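Local coordinates for putative carbohydrate metabolism domain-containing protein (Bacteroides vulgatus, PDB 3S30) that is of unproven function but probably acts on or binds carbohydrate through a galactose-binding-like domain, possibly as a glycoside hydrolase, at residues Asn247-Phe252 with His265-Asn270; Tyr216-Leu221 with Tyr317-Val322. One frame throughout, in Å; residues are numbered along the deposited sequence.

Interaction 1. Residues Asn247-Phe252 with His265-Asn270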
ATOM      1  N   ASN A 247      -6.067  -0.036   6.600  1.00 48.63           N
ATOM      2  CA  ASN A 247      -5.839  -1.435   6.255  1.00 49.67           C
ATOM      3  C   ASN A 247      -4.352  -1.723   6.117  1.00 48.53           C
ATOM      4  O   ASN A 247      -3.583  -0.873   5.705  1.00 47.13           O
ATOM      5  CB  ASN A 247      -6.612  -1.841   4.983  1.00 49.03           C
ATOM      6  CG  ASN A 247      -6.864  -3.358   4.899  1.00 50.05           C
ATOM      7  OD1 ASN A 247      -6.426  -4.119   5.755  1.00 49.23           O
ATOM      8  ND2 ASN A 247      -7.551  -3.790   3.853  1.00 43.20           N
ATOM      9  N   ILE A 248      -3.965  -2.924   6.522  1.00 51.06           N
ATOM     10  CA  ILE A 248      -2.634  -3.459   6.279  1.00 50.58           C
ATOM     11  C   ILE A 248      -2.830  -4.920   5.889  1.00 51.56           C
ATOM     12  O   ILE A 248      -3.531  -5.671   6.585  1.00 52.87           O
ATOM     13  CB  ILE A 248      -1.730  -3.384   7.542  1.00 51.85           C
ATOM     14  CG1 ILE A 248      -1.449  -1.928   7.933  1.00 51.10           C
ATOM     15  CG2 ILE A 248      -0.388  -4.128   7.325  1.00 49.63           C
ATOM     16  CD1 ILE A 248      -0.499  -1.803   9.166  1.00 46.98           C
ATOM     17  N   TYR A 249      -2.230  -5.314   4.770  1.00 50.95           N
ATOM     18  CA  TYR A 249      -2.186  -6.719   4.380  1.00 50.53           C
ATOM     19  C   TYR A 249      -1.022  -7.032   3.428  1.00 50.84           C
ATOM     20  O   TYR A 249      -0.327  -6.138   2.932  1.00 47.48           O
ATOM     21  CB  TYR A 249      -3.518  -7.154   3.759  1.00 50.80           C
ATOM     22  CG  TYR A 249      -3.859  -6.516   2.431  1.00 50.43           C
ATOM     23  CD1 TYR A 249      -4.504  -5.287   2.375  1.00 54.24           C
ATOM     24  CD2 TYR A 249      -3.577  -7.159   1.228  1.00 52.59           C
ATOM     25  CE1 TYR A 249      -4.840  -4.706   1.173  1.00 51.07           C
ATOM     26  CE2 TYR A 249      -3.901  -6.574   0.011  1.00 52.05           C
ATOM     27  CZ  TYR A 249      -4.528  -5.339  -0.006  1.00 53.68           C
ATOM     28  OH  TYR A 249      -4.870  -4.739  -1.200  1.00 60.00           O
ATOM     29  N   ALA A 250      -0.818  -8.324   3.189  1.00 52.31           N
ATOM     30  CA  ALA A 250       0.225  -8.785   2.288  1.00 51.81           C
ATOM     31  C   ALA A 250      -0.283  -9.987   1.523  1.00 54.59           C
ATOM     32  O   ALA A 250      -1.088 -10.767   2.039  1.00 55.95           O
ATOM     33  CB  ALA A 250       1.495  -9.135   3.058  1.00 49.79           C
ATOM     34  N   LEU A 251       0.206 -10.130   0.297  1.00 55.83           N
ATOM     35  CA  LEU A 251      -0.236 -11.173  -0.608  1.00 56.76           C
ATOM     36  C   LEU A 251       0.965 -12.009  -1.041  1.00 57.76           C
ATOM     37  O   LEU A 251       2.074 -11.492  -1.180  1.00 55.88           O
ATOM     38  CB  LEU A 251      -0.886 -10.537  -1.839  1.00 57.19           C
ATOM     39  CG  LEU A 251      -2.039  -9.558  -1.590  1.00 55.61           C
ATOM     40  CD1 LEU A 251      -2.362  -8.777  -2.855  1.00 52.35           C
ATOM     41  CD2 LEU A 251      -3.270 -10.288  -1.090  1.00 59.38           C
ATOM     42  N   PHE A 252       0.727 -13.303  -1.245  1.00 59.55           N
ATOM     43  CA  PHE A 252       1.702 -14.204  -1.845  1.00 60.84           C
ATOM     44  C   PHE A 252       0.950 -15.060  -2.847  1.00 62.65           C
ATOM     45  O   PHE A 252       0.006 -15.774  -2.477  1.00 64.27           O
ATOM     46  CB  PHE A 252       2.344 -15.086  -0.767  1.00 62.43           C
ATOM     47  CG  PHE A 252       3.419 -15.998  -1.281  1.00 62.79           C
ATOM     48  CD1 PHE A 252       4.536 -15.482  -1.933  1.00 62.64           C
ATOM     49  CD2 PHE A 252       3.326 -17.376  -1.099  1.00 64.27           C
ATOM     50  CE1 PHE A 252       5.539 -16.328  -2.407  1.00 59.70           C
ATOM     51  CE2 PHE A 252       4.322 -18.229  -1.565  1.00 61.99           C
ATOM     52  CZ  PHE A 252       5.427 -17.704  -2.223  1.00 64.95           C
ATOM     53  N   HIS A 265      -8.848  -5.081  -6.605  1.00 57.08           N
ATOM     54  CA  HIS A 265     -10.069  -5.876  -6.451  1.00 58.01           C
ATOM     55  C   HIS A 265      -9.898  -6.970  -5.406  1.00 57.74           C
ATOM     56  O   HIS A 265     -10.872  -7.437  -4.848  1.00 61.01           O
ATOM     57  CB  HIS A 265     -10.471  -6.516  -7.775  1.00 59.54           C
ATOM     58  CG  HIS A 265     -10.829  -5.534  -8.839  1.00 59.79           C
ATOM     59  ND1 HIS A 265      -9.904  -5.034  -9.731  1.00 56.71           N
ATOM     60  CD2 HIS A 265     -12.017  -4.974  -9.175  1.00 62.53           C
ATOM     61  CE1 HIS A 265     -10.507  -4.202 -10.566  1.00 61.99           C
ATOM     62  NE2 HIS A 265     -11.788  -4.145 -10.248  1.00 60.53           N
ATOM     63  N   ILE A 266      -8.658  -7.375  -5.155  1.00 57.80           N
ATOM     64  CA  ILE A 266      -8.352  -8.420  -4.188  1.00 58.89           C
ATOM     65  C   ILE A 266      -8.912  -8.088  -2.793  1.00 60.40           C
ATOM     66  O   ILE A 266      -9.496  -8.949  -2.138  1.00 63.32           O
ATOM     67  CB  ILE A 266      -6.816  -8.684  -4.135  1.00 56.67           C
ATOM     68  CG1 ILE A 266      -6.510 -10.032  -3.494  1.00 59.02           C
ATOM     69  CG2 ILE A 266      -6.085  -7.574  -3.389  1.00 60.51           C
ATOM     70  CD1 ILE A 266      -7.009 -11.228  -4.328  1.00 64.92           C
ATOM     71  N   ALA A 267      -8.781  -6.833  -2.364  1.00 60.00           N
ATOM     72  CA  ALA A 267      -9.282  -6.412  -1.057  1.00 60.29           C
ATOM     73  C   ALA A 267     -10.809  -6.242  -1.024  1.00 62.84           C
ATOM     74  O   ALA A 267     -11.381  -6.084   0.055  1.00 64.69           O
ATOM     75  CB  ALA A 267      -8.582  -5.110  -0.607  1.00 56.57           C
ATOM     76  N   LYS A 268     -11.460  -6.242  -2.187  1.00 64.91           N
ATOM     77  CA  LYS A 268     -12.929  -6.149  -2.262  1.00 68.64           C
ATOM     78  C   LYS A 268     -13.594  -7.521  -2.408  1.00 70.57           C
ATOM     79  O   LYS A 268     -14.826  -7.625  -2.399  1.00 70.86           O
ATOM     80  CB  LYS A 268     -13.352  -5.238  -3.427  1.00 70.66           C
ATOM     81  CG  LYS A 268     -13.715  -3.798  -3.030  1.00 73.24           C
ATOM     82  CD  LYS A 268     -12.694  -3.141  -2.097  1.00 72.26           C
ATOM     83  CE  LYS A 268     -13.215  -1.798  -1.598  1.00 74.19           C
ATOM     84  NZ  LYS A 268     -12.600  -1.342  -0.328  1.00 68.12           N
ATOM     85  N   ASN A 269     -12.767  -8.562  -2.524  1.00 70.15           N
ATOM     86  CA  ASN A 269     -13.234  -9.917  -2.749  1.00 72.00           C
ATOM     87  C   ASN A 269     -12.746 -10.911  -1.708  1.00 70.70           C
ATOM     88  O   ASN A 269     -12.362 -12.029  -2.043  1.00 69.78           O
ATOM     89  CB  ASN A 269     -12.791 -10.364  -4.141  1.00 74.34           C
ATOM     90  CG  ASN A 269     -13.853 -10.164  -5.165  1.00 77.72           C
ATOM     91  OD1 ASN A 269     -13.689  -9.385  -6.106  1.00 88.97           O
ATOM     92  ND2 ASN A 269     -14.972 -10.846  -4.981  1.00 74.93           N
ATOM     93  N   ASN A 270     -12.765 -10.498  -0.443  1.00 70.80           N
ATOM     94  CA  ASN A 270     -12.336 -11.348   0.668  1.00 71.18           C
ATOM     95  C   ASN A 270     -10.901 -11.898   0.488  1.00 68.10           C
ATOM     96  O   ASN A 270     -10.554 -12.926   1.054  1.00 68.88           O
ATOM     97  CB  ASN A 270     -13.361 -12.491   0.855  1.00 74.58           C
ATOM     98  CG  ASN A 270     -13.229 -13.205   2.202  1.00 78.69           C
ATOM     99  OD1 ASN A 270     -13.332 -12.589   3.261  1.00 80.20           O
ATOM    100  ND2 ASN A 270     -13.001 -14.512   2.157  1.00 78.04           N
TER

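Interaction 2. Residues Tyr216-Leu221 with Tyr317-Val322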
ATOM      1  N   TYR A 216      11.116 -16.375  -1.687  1.00 82.57           N
ATOM      2  CA  TYR A 216      10.907 -16.999  -0.387  1.00 81.95           C
ATOM      3  C   TYR A 216       9.436 -17.226  -0.090  1.00 79.36           C
ATOM      4  O   TYR A 216       8.555 -16.705  -0.775  1.00 78.20           O
ATOM      5  CB  TYR A 216      11.556 -16.157   0.713  1.00 80.59           C
ATOM      6  CG  TYR A 216      13.027 -15.928   0.461  1.00 84.75           C
ATOM      7  CD1 TYR A 216      13.921 -16.983   0.493  1.00 92.19           C
ATOM      8  CD2 TYR A 216      13.518 -14.658   0.164  1.00 89.42           C
ATOM      9  CE1 TYR A 216      15.276 -16.790   0.245  1.00 99.73           C
ATOM     10  CE2 TYR A 216      14.871 -14.450  -0.080  1.00 94.92           C
ATOM     11  CZ  TYR A 216      15.744 -15.524  -0.037  1.00 99.02           C
ATOM     12  OH  TYR A 216      17.084 -15.340  -0.279  1.00102.35           O
ATOM     13  N   GLU A 217       9.184 -18.024   0.937  1.00 79.81           N
ATOM     14  CA  GLU A 217       7.832 -18.242   1.440  1.00 78.86           C
ATOM     15  C   GLU A 217       7.675 -17.413   2.717  1.00 75.88           C
ATOM     16  O   GLU A 217       8.271 -17.735   3.745  1.00 76.17           O
ATOM     17  CB  GLU A 217       7.538 -19.739   1.659  1.00 81.12           C
ATOM     18  CG  GLU A 217       8.718 -20.663   1.365  1.00 87.81           C
ATOM     19  CD  GLU A 217       8.361 -22.131   1.308  1.00 88.84           C
ATOM     20  OE1 GLU A 217       7.163 -22.479   1.220  1.00 86.32           O
ATOM     21  OE2 GLU A 217       9.304 -22.944   1.340  1.00 93.17           O
ATOM     22  N   PRO A 218       6.909 -16.308   2.639  1.00 73.35           N
ATOM     23  CA  PRO A 218       6.733 -15.441   3.808  1.00 69.73           C
ATOM     24  C   PRO A 218       5.821 -16.068   4.838  1.00 69.78           C
ATOM     25  O   PRO A 218       4.864 -16.751   4.472  1.00 71.50           O
ATOM     26  CB  PRO A 218       6.083 -14.186   3.224  1.00 67.30           C
ATOM     27  CG  PRO A 218       5.350 -14.657   2.030  1.00 69.97           C
ATOM     28  CD  PRO A 218       6.182 -15.793   1.461  1.00 73.41           C
ATOM     29  N   ILE A 219       6.112 -15.850   6.116  1.00 69.42           N
ATOM     30  CA  ILE A 219       5.257 -16.379   7.173  1.00 69.42           C
ATOM     31  C   ILE A 219       4.577 -15.280   7.972  1.00 64.41           C
ATOM     32  O   ILE A 219       3.429 -15.440   8.370  1.00 62.47           O
ATOM     33  CB  ILE A 219       5.986 -17.409   8.103  1.00 74.20           C
ATOM     34  CG1 ILE A 219       7.340 -16.892   8.596  1.00 76.18           C
ATOM     35  CG2 ILE A 219       6.183 -18.731   7.377  1.00 78.77           C
ATOM     36  CD1 ILE A 219       8.097 -17.914   9.429  1.00 79.66           C
ATOM     37  N   LYS A 220       5.247 -14.156   8.203  1.00 62.91           N
ATOM     38  CA  LYS A 220       4.578 -13.056   8.893  1.00 60.22           C
ATOM     39  C   LYS A 220       5.060 -11.670   8.498  1.00 59.18           C
ATOM     40  O   LYS A 220       6.208 -11.481   8.045  1.00 59.53           O
ATOM     41  CB  LYS A 220       4.600 -13.254  10.418  1.00 60.91           C
ATOM     42  CG  LYS A 220       5.959 -13.385  11.041  1.00 66.10           C
ATOM     43  CD  LYS A 220       5.875 -13.830  12.505  1.00 67.40           C
ATOM     44  CE  LYS A 220       5.744 -15.354  12.626  1.00 74.24           C
ATOM     45  NZ  LYS A 220       5.576 -15.823  14.036  1.00 73.50           N
ATOM     46  N   LEU A 221       4.138 -10.716   8.631  1.00 56.14           N
ATOM     47  CA  LEU A 221       4.413  -9.310   8.388  1.00 55.45           C
ATOM     48  C   LEU A 221       4.372  -8.611   9.733  1.00 55.34           C
ATOM     49  O   LEU A 221       3.331  -8.588  10.394  1.00 55.04           O
ATOM     50  CB  LEU A 221       3.359  -8.698   7.434  1.00 54.15           C
ATOM     51  CG  LEU A 221       3.542  -7.207   7.078  1.00 52.57           C
ATOM     52  CD1 LEU A 221       4.803  -6.980   6.223  1.00 45.69           C
ATOM     53  CD2 LEU A 221       2.309  -6.645   6.380  1.00 45.58           C
ATOM     54  N   TYR A 317       6.568 -16.653  -8.474  1.00 69.38           N
ATOM     55  CA  TYR A 317       5.708 -16.256  -7.367  1.00 67.18           C
ATOM     56  C   TYR A 317       5.968 -14.802  -7.038  1.00 65.07           C
ATOM     57  O   TYR A 317       7.123 -14.371  -6.965  1.00 65.81           O
ATOM     58  CB  TYR A 317       5.973 -17.127  -6.135  1.00 68.32           C
ATOM     59  CG  TYR A 317       5.346 -18.498  -6.227  1.00 70.49           C
ATOM     60  CD1 TYR A 317       5.969 -19.524  -6.917  1.00 72.05           C
ATOM     61  CD2 TYR A 317       4.120 -18.759  -5.634  1.00 71.21           C
ATOM     62  CE1 TYR A 317       5.384 -20.782  -7.010  1.00 76.09           C
ATOM     63  CE2 TYR A 317       3.533 -20.003  -5.720  1.00 73.17           C
ATOM     64  CZ  TYR A 317       4.167 -21.013  -6.410  1.00 75.31           C
ATOM     65  OH  TYR A 317       3.569 -22.253  -6.497  1.00 82.84           O
ATOM     66  N   ASN A 318       4.890 -14.052  -6.846  1.00 62.43           N
ATOM     67  CA  ASN A 318       4.982 -12.650  -6.463  1.00 60.60           C
ATOM     68  C   ASN A 318       4.520 -12.460  -5.020  1.00 58.50           C
ATOM     69  O   ASN A 318       3.659 -13.193  -4.534  1.00 58.02           O
ATOM     70  CB  ASN A 318       4.119 -11.788  -7.386  1.00 60.69           C
ATOM     71  CG  ASN A 318       4.858 -11.315  -8.632  1.00 63.27           C
ATOM     72  OD1 ASN A 318       5.976 -11.734  -8.913  1.00 64.38           O
ATOM     73  ND2 ASN A 318       4.219 -10.437  -9.388  1.00 63.81           N
ATOM     74  N   VAL A 319       5.133 -11.502  -4.333  1.00 56.47           N
ATOM     75  CA  VAL A 319       4.650 -11.050  -3.044  1.00 55.47           C
ATOM     76  C   VAL A 319       4.242  -9.594  -3.178  1.00 54.59           C
ATOM     77  O   VAL A 319       4.671  -8.897  -4.105  1.00 56.16           O
ATOM     78  CB  VAL A 319       5.718 -11.175  -1.928  1.00 56.72           C
ATOM     79  CG1 VAL A 319       6.702  -9.970  -1.953  1.00 52.02           C
ATOM     80  CG2 VAL A 319       5.049 -11.280  -0.572  1.00 53.35           C
ATOM     81  N   SER A 320       3.407  -9.149  -2.252  1.00 52.63           N
ATOM     82  CA  SER A 320       3.074  -7.749  -2.121  1.00 51.06           C
ATOM     83  C   SER A 320       2.731  -7.424  -0.680  1.00 49.92           C
ATOM     84  O   SER A 320       2.378  -8.301   0.096  1.00 51.64           O
ATOM     85  CB  SER A 320       1.908  -7.361  -3.023  1.00 51.29           C
ATOM     86  OG  SER A 320       1.818  -5.942  -3.133  1.00 52.86           O
ATOM     87  N   ILE A 321       2.907  -6.154  -0.346  1.00 48.68           N
ATOM     88  CA  ILE A 321       2.522  -5.577   0.910  1.00 48.04           C
ATOM     89  C   ILE A 321       1.713  -4.344   0.536  1.00 47.08           C
ATOM     90  O   ILE A 321       2.139  -3.554  -0.311  1.00 43.34           O
ATOM     91  CB  ILE A 321       3.762  -5.131   1.718  1.00 50.58           C
ATOM     92  CG1 ILE A 321       4.598  -6.351   2.141  1.00 49.85           C
ATOM     93  CG2 ILE A 321       3.339  -4.272   2.931  1.00 47.44           C
ATOM     94  CD1 ILE A 321       5.932  -5.983   2.691  1.00 46.12           C
ATOM     95  N   VAL A 322       0.531  -4.196   1.127  1.00 47.22           N
ATOM     96  CA  VAL A 322      -0.301  -3.050   0.832  1.00 46.36           C
ATOM     97  C   VAL A 322      -0.668  -2.389   2.143  1.00 46.05           C
ATOM     98  O   VAL A 322      -1.110  -3.053   3.071  1.00 46.22           O
ATOM     99  CB  VAL A 322      -1.569  -3.437   0.040  1.00 49.06           C
ATOM    100  CG1 VAL A 322      -2.345  -2.189  -0.369  1.00 46.41           C
ATOM    101  CG2 VAL A 322      -1.221  -4.312  -1.204  1.00 48.78           C
TER

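Interaction 1. Residues Asn247-Phe252 with His265-Asn270
The methyl CG2 of Ile266 is the bump of this contact, and the hollow that takes it lies between the phenol end of Tyr249 and the branched tip of Leu251. Ile266 CG2 comes 3.8 Å from Tyr249 OH and 3.9 Å from Leu251 CD1. The two side chains of Leu251 and Ile266 run past each other in opposite senses, which brings Leu251 CD2 to 4.0 Å from Ile266 CG1. A second, smaller bump is Ala267 CB, which approaches the ring obliquely and lies 4.1 Å from Tyr249 CZ. With CG between the backbone N and the carbonyl carbon (chi1 67°), Tyr249 reaches Ile266 and Ala267 through the hydroxyl end of its ring, and Leu251 CG sits in the ring plane at the edge. Phe210 touches Tyr249, Leu251 and Ile266, while Tyr271 meets the Tyr249 ring edge-to-face. An alanine in place of Tyr249 would probably leave Ala267 CB without its partner and Ile266 CG2 with one wall of its hollow missing. Every contact joining strand 247-252 to the turn at 265-268 is thus van der Waals, even that of the phenol oxygen, which meets only methyl groups of the 265-270 segment; complementary shape and burial, rather than directed polar bonds, would hold the two segments together.

Interaction 2. Residues Tyr216-Leu221 with Tyr317-Val322
Leu221 and Ile321 make the closest apolar contact, their CD1 atoms 3.8 Å apart, with the side chains meeting at a slant and Leu221 CD1 also 4.1 Å from Ile321 CG1. Leu221 carries its CG opposite the backbone N (chi1 -179°), and it is the CD1 branch that reaches Ile321. At the other end the proline ring packs more loosely, Pro218 CG lying 4.3 Å from Val319 CG2. Phe252 and Leu347 add to the apolar surroundings of Pro218, and Ile248 and Leu345 to those of Leu221. Backbone bonding belongs to other strands: Ile219 and Lys220 both pair with Val348 in a classic beta bulge, while Leu221 pairs with Leu296. The bulge probably accounts for the spacing: Pro218 and Leu221, three residues apart, both turn toward partners that are only two apart, Val319 and Ile321. Among charged groups, the Lys220 ammonium forms a salt bridge with Glu295. Residues 218-221 and 319-321 run nearly parallel, 1° apart, with Leu221 CA 8.6 Å from Ile321 CA. Side chains meeting between backbones at this spacing are characteristic of the core of a beta sandwich, consistent with the jelly roll of galactose-binding-like domains.

In the fold
Interactions 1 and 2, with centres 12 Å apart, are joined by the neighbouring antiparallel strands 247-254 and 317-324. Probable hydrogen bonds link these strands, Tyr249 O to Val322 N and Leu251 N to Ser320 O, each 2.8 Å long. Alternation along strand 247-254 separates the two contacts: Tyr249 and Leu251 face the 265-270 turn, whereas Ile248 and Phe252 touch Leu221 and Pro218 of the 216-221 segment. Interaction 1 thus covers one face of this strand pair and interaction 2 the other. Neither reaches the sodium ion held by Asn105, Glu107, Asn165 and Asp343. The side chain of Leu221 is about 14 Å from the bound sodium ion. Asp343 nevertheless lies on strand 339-349, which pairs with strand 218-228.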